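Local coordinates for LysR family transcriptional regulator (Vibrio vulnificus, PDB 5B7H), which probably acts as a DNA-binding transcription factor of the LysR family, an OxyR-type regulator linked to hydrogen peroxide, of which this chain is the regulatory domain, at residues K107-L119 with L152-F164. The protein carries 1 engineered substitution. Sequence-based numbering, arbitrary orientation.
Sequences KYDDLPDESVFLL and LVQMVANGLGTTF
Ser115 to Phe117 runs beside Gly161 to Thr163 in the same direction, joined by a single parallel bridge between Val116 and Thr162. Thr162 N donates to Ser115 O (2.9 Å), and Thr162 O receives Phe117 N (3.0 Å), both bonds close to straight. Beyond the bridge, Thr163 OG1, set anti to its own backbone N (chi1 -164°), donates to Phe117 O in a short bond (2.5 Å) of doubtful exact length. Before it, Ser115 OG closes the type II turn from Pro112 by bonding to Pro112 O.

Phe117 fills the angle between the helix and the chain leaving it. Its CB meets Leu152 CD1 at 3.5 Å, and its ring edge at CE2 lies 3.4 Å from Leu160 O. Met155, bent at chi3 (-74°), sets CE against Phe117 CD1, while its SD lies obliquely 5.0 Å from the centroid of that ring, a Met-aromatic contact. Val116 CG2 lies alongside Thr162 CG2, while Thr162 OG1 bonds to Val93 O. Leu118 CD2 lies 3.9 Å from Phe164 CD1, in plane at the ring edge; the side chains of Tyr108 and Phe164 come at each other from opposite directions, with Tyr108 OH 3.4 Å from Phe164 CE2 at the ring edge and hydrogen-bonded to Cys133 O.

Gly159, with positive phi, makes a Schellman motif after the helix, and the chain then runs toward strand 163-166, an edge strand of the sheet within this chain, hydrogen-bonded through Thr163 to Val93. Loop 107-119 thus packs along a helix-turn-strand unit within the LysR substrate-binding domain, a periplasmic-binding-protein-like alpha/beta fold.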
loop_
_atom_site.group_PDB
_atom_site.type_symbol
_atom_site.label_atom_id
_atom_site.label_comp_id
_atom_site.label_asym_id
_atom_site.label_seq_id
_atom_site.Cartn_x
_atom_site.Cartn_y
_atom_site.Cartn_z
ATOM N N LYS A 107 6.794 16.469 -23.227
ATOM C CA LYS A 107 6.986 17.892 -22.987
ATOM C C LYS A 107 5.725 18.348 -22.264
ATOM O O LYS A 107 4.616 18.151 -22.779
ATOM C CB LYS A 107 7.140 18.634 -24.319
ATOM C CG LYS A 107 7.379 20.105 -24.196
ATOM C CD LYS A 107 7.373 20.738 -25.599
ATOM C CE LYS A 107 7.986 22.124 -25.601
ATOM N NZ LYS A 107 7.188 23.086 -24.804
ATOM N N TYR A 108 5.882 18.925 -21.065
ATOM C CA TYR A 108 4.696 19.220 -20.256
ATOM C C TYR A 108 3.741 20.161 -20.986
ATOM O O TYR A 108 2.521 20.012 -20.870
ATOM C CB TYR A 108 5.091 19.852 -18.934
ATOM C CG TYR A 108 5.911 18.979 -18.035
ATOM C CD1 TYR A 108 5.575 17.650 -17.815
ATOM C CD2 TYR A 108 7.012 19.500 -17.382
ATOM C CE1 TYR A 108 6.336 16.856 -16.958
ATOM C CE2 TYR A 108 7.777 18.722 -16.516
ATOM C CZ TYR A 108 7.433 17.410 -16.311
ATOM O OH TYR A 108 8.208 16.606 -15.477
ATOM N N ASP A 109 4.275 21.143 -21.721
ATOM C CA ASP A 109 3.425 22.124 -22.399
ATOM C C ASP A 109 2.514 21.487 -23.440
ATOM O O ASP A 109 1.487 22.080 -23.795
ATOM C CB ASP A 109 4.275 23.208 -23.087
ATOM C CG ASP A 109 3.448 24.420 -23.485
ATOM O OD1 ASP A 109 3.498 24.823 -24.663
ATOM O OD2 ASP A 109 2.698 24.929 -22.609
ATOM N N ASP A 110 2.871 20.318 -23.950
ATOM C CA ASP A 110 2.054 19.647 -24.955
ATOM C C ASP A 110 1.022 18.696 -24.367
ATOM O O ASP A 110 0.167 18.202 -25.122
ATOM C CB ASP A 110 2.943 18.865 -25.933
ATOM C CG ASP A 110 3.814 19.775 -26.792
ATOM O OD1 ASP A 110 4.869 19.283 -27.255
ATOM O OD2 ASP A 110 3.447 20.961 -27.014
ATOM N N LEU A 111 1.068 18.442 -23.054
ATOM C CA LEU A 111 0.080 17.587 -22.415
ATOM C C LEU A 111 -1.223 18.367 -22.294
ATOM O O LEU A 111 -1.216 19.592 -22.262
ATOM C CB LEU A 111 0.528 17.239 -21.001
ATOM C CG LEU A 111 1.791 16.405 -20.880
ATOM C CD1 LEU A 111 2.056 16.190 -19.378
ATOM C CD2 LEU A 111 1.615 15.060 -21.589
ATOM N N PRO A 112 -2.358 17.681 -22.196
ATOM C CA PRO A 112 -3.603 18.399 -21.921
ATOM C C PRO A 112 -3.564 18.979 -20.513
ATOM O O PRO A 112 -2.908 18.440 -19.617
ATOM C CB PRO A 112 -4.671 17.304 -22.017
ATOM C CG PRO A 112 -4.032 16.177 -22.753
ATOM C CD PRO A 112 -2.578 16.235 -22.392
ATOM N N ASP A 113 -4.286 20.086 -20.327
ATOM C CA ASP A 113 -4.511 20.586 -18.972
ATOM C C ASP A 113 -5.119 19.482 -18.107
ATOM O O ASP A 113 -5.882 18.650 -18.601
ATOM C CB ASP A 113 -5.489 21.761 -19.027
ATOM C CG ASP A 113 -4.842 23.025 -19.579
ATOM O OD1 ASP A 113 -5.574 24.025 -19.758
ATOM O OD2 ASP A 113 -3.609 23.029 -19.820
ATOM N N GLU A 114 -4.738 19.464 -16.809
ATOM C CA GLU A 114 -5.299 18.527 -15.822
ATOM C C GLU A 114 -5.016 17.072 -16.172
ATOM O O GLU A 114 -5.762 16.176 -15.766
ATOM C CB GLU A 114 -6.817 18.687 -15.622
ATOM C CG GLU A 114 -7.275 20.105 -15.423
ATOM C CD GLU A 114 -8.700 20.230 -14.875
ATOM O OE1 GLU A 114 -9.029 21.319 -14.360
ATOM O OE2 GLU A 114 -9.481 19.256 -14.932
ATOM N N SER A 115 -3.937 16.783 -16.886
ATOM C CA SER A 115 -3.631 15.385 -17.209
ATOM C C SER A 115 -2.646 14.726 -16.262
ATOM O O SER A 115 -2.447 13.512 -16.357
ATOM C CB SER A 115 -3.117 15.261 -18.646
ATOM O OG SER A 115 -1.908 16.027 -18.809
ATOM N N VAL A 116 -2.005 15.482 -15.381
ATOM C CA VAL A 116 -1.004 14.932 -14.467
ATOM C C VAL A 116 -1.664 14.718 -13.117
ATOM O O VAL A 116 -2.093 15.686 -12.479
ATOM C CB VAL A 116 0.196 15.879 -14.338
ATOM C CG1 VAL A 116 1.182 15.299 -13.313
ATOM C CG2 VAL A 116 0.818 16.051 -15.671
ATOM N N PHE A 117 -1.746 13.471 -12.664
ATOM C CA PHE A 117 -2.346 13.161 -11.368
ATOM C C PHE A 117 -1.228 13.034 -10.334
ATOM O O PHE A 117 -0.138 12.523 -10.639
ATOM C CB PHE A 117 -3.143 11.836 -11.440
ATOM C CG PHE A 117 -4.463 11.967 -12.147
ATOM C CD1 PHE A 117 -5.644 12.080 -11.386
ATOM C CD2 PHE A 117 -4.536 12.086 -13.554
ATOM C CE1 PHE A 117 -6.905 12.191 -12.027
ATOM C CE2 PHE A 117 -5.778 12.210 -14.211
ATOM C CZ PHE A 117 -6.960 12.276 -13.440
ATOM N N LEU A 118 -1.471 13.570 -9.139
ATOM C CA LEU A 118 -0.468 13.561 -8.070
ATOM C C LEU A 118 -1.121 13.170 -6.757
ATOM O O LEU A 118 -2.315 13.409 -6.554
ATOM C CB LEU A 118 0.126 14.956 -7.822
ATOM C CG LEU A 118 0.857 15.491 -9.065
ATOM C CD1 LEU A 118 1.179 16.973 -8.882
ATOM C CD2 LEU A 118 2.137 14.694 -9.372
ATOM N N LEU A 119 -0.324 12.558 -5.871
ATOM C CA LEU A 119 -0.780 12.369 -4.501
ATOM C C LEU A 119 -0.996 13.712 -3.800
ATOM O O LEU A 119 -0.350 14.735 -4.110
ATOM C CB LEU A 119 0.258 11.591 -3.683
ATOM C CG LEU A 119 0.500 10.174 -4.189
ATOM C CD1 LEU A 119 1.768 9.594 -3.542
ATOM C CD2 LEU A 119 -0.719 9.220 -3.878
ATOM N N LEU A 152 -3.282 5.761 -7.496
ATOM C CA LEU A 152 -2.783 6.677 -8.509
ATOM C C LEU A 152 -2.450 5.935 -9.799
ATOM O O LEU A 152 -2.865 6.341 -10.910
ATOM C CB LEU A 152 -1.543 7.375 -7.955
ATOM C CG LEU A 152 -0.766 8.322 -8.865
ATOM C CD1 LEU A 152 -1.663 9.417 -9.379
ATOM C CD2 LEU A 152 0.429 8.875 -8.042
ATOM N N VAL A 153 -1.686 4.847 -9.685
ATOM C CA VAL A 153 -1.301 4.092 -10.869
ATOM C C VAL A 153 -2.524 3.471 -11.536
ATOM O O VAL A 153 -2.609 3.412 -12.780
ATOM C CB VAL A 153 -0.282 3.028 -10.441
ATOM C CG1 VAL A 153 -0.131 1.971 -11.575
ATOM C CG2 VAL A 153 1.053 3.743 -10.099
ATOM N N GLN A 154 -3.511 3.032 -10.740
ATOM C CA GLN A 154 -4.730 2.482 -11.331
ATOM C C GLN A 154 -5.487 3.536 -12.138
ATOM O O GLN A 154 -6.042 3.218 -13.192
ATOM C CB GLN A 154 -5.642 1.890 -10.259
ATOM C CG GLN A 154 -5.058 0.600 -9.644
ATOM C CD GLN A 154 -5.505 0.341 -8.216
ATOM O OE1 GLN A 154 -6.215 1.165 -7.604
ATOM N NE2 GLN A 154 -5.020 -0.751 -7.655
ATOM N N MET A 155 -5.539 4.783 -11.672
ATOM C CA MET A 155 -6.182 5.825 -12.487
ATOM C C MET A 155 -5.433 6.052 -13.797
ATOM O O MET A 155 -6.058 6.236 -14.853
ATOM C CB MET A 155 -6.313 7.146 -11.735
ATOM C CG MET A 155 -7.343 7.064 -10.619
ATOM S SD MET A 155 -7.682 8.632 -9.821
ATOM C CE MET A 155 -6.204 8.864 -8.831
ATOM N N VAL A 156 -4.095 6.009 -13.761
ATOM C CA VAL A 156 -3.336 6.113 -15.007
ATOM C C VAL A 156 -3.650 4.914 -15.887
ATOM O O VAL A 156 -3.825 5.049 -17.107
ATOM C CB VAL A 156 -1.834 6.245 -14.679
ATOM C CG1 VAL A 156 -0.987 6.142 -15.977
ATOM C CG2 VAL A 156 -1.564 7.602 -13.996
ATOM N N ALA A 157 -3.705 3.710 -15.283
ATOM C CA ALA A 157 -4.057 2.507 -16.055
ATOM C C ALA A 157 -5.446 2.578 -16.672
ATOM O O ALA A 157 -5.714 1.941 -17.692
ATOM C CB ALA A 157 -3.898 1.242 -15.222
ATOM N N ASN A 158 -6.368 3.310 -16.034
ATOM C CA ASN A 158 -7.691 3.527 -16.622
ATOM C C ASN A 158 -7.670 4.531 -17.777
ATOM O O ASN A 158 -8.739 4.808 -18.361
ATOM C CB ASN A 158 -8.589 4.047 -15.466
ATOM C CG ASN A 158 -10.096 4.068 -15.805
ATOM O OD1 ASN A 158 -10.706 3.121 -16.406
ATOM N ND2 ASN A 158 -10.704 5.074 -15.313
ATOM N N GLY A 159 -6.521 5.157 -18.045
ATOM C CA GLY A 159 -6.365 6.058 -19.175
ATOM C C GLY A 159 -6.585 7.521 -18.855
ATOM O O GLY A 159 -6.721 8.339 -19.787
ATOM N N LEU A 160 -6.564 7.891 -17.573
ATOM C CA LEU A 160 -6.985 9.247 -17.197
ATOM C C LEU A 160 -5.874 10.277 -17.379
ATOM O O LEU A 160 -6.148 11.480 -17.468
ATOM C CB LEU A 160 -7.560 9.260 -15.783
ATOM C CG LEU A 160 -8.671 8.237 -15.525
ATOM C CD1 LEU A 160 -9.279 8.472 -14.121
ATOM C CD2 LEU A 160 -9.731 8.322 -16.671
ATOM N N GLY A 161 -4.625 9.833 -17.487
ATOM C CA GLY A 161 -3.549 10.789 -17.651
ATOM C C GLY A 161 -2.230 10.142 -17.299
ATOM O O GLY A 161 -1.992 8.971 -17.627
ATOM N N THR A 162 -1.338 10.888 -16.677
ATOM C CA THR A 162 0.019 10.395 -16.436
ATOM C C THR A 162 0.417 10.743 -15.009
ATOM O O THR A 162 -0.252 11.531 -14.332
ATOM C CB THR A 162 0.995 11.013 -17.454
ATOM O OG1 THR A 162 2.294 10.429 -17.295
ATOM C CG2 THR A 162 1.136 12.563 -17.303
ATOM N N THR A 163 1.508 10.153 -14.534
ATOM C CA THR A 163 2.029 10.551 -13.234
ATOM C C THR A 163 3.486 10.122 -13.152
ATOM O O THR A 163 4.014 9.487 -14.066
ATOM C CB THR A 163 1.215 9.891 -12.100
ATOM O OG1 THR A 163 1.506 10.597 -10.863
ATOM C CG2 THR A 163 1.548 8.376 -11.957
ATOM N N PHE A 164 4.125 10.501 -12.050
ATOM C CA PHE A 164 5.508 10.154 -11.710
ATOM C C PHE A 164 5.512 8.993 -10.737
ATOM O O PHE A 164 4.770 8.998 -9.753
ATOM C CB PHE A 164 6.231 11.336 -11.054
ATOM C CG PHE A 164 6.125 12.637 -11.836
ATOM C CD1 PHE A 164 5.200 13.610 -11.486
ATOM C CD2 PHE A 164 6.970 12.898 -12.905
ATOM C CE1 PHE A 164 5.144 14.803 -12.174
ATOM C CE2 PHE A 164 6.901 14.091 -13.624
ATOM C CZ PHE A 164 5.969 15.037 -13.261
#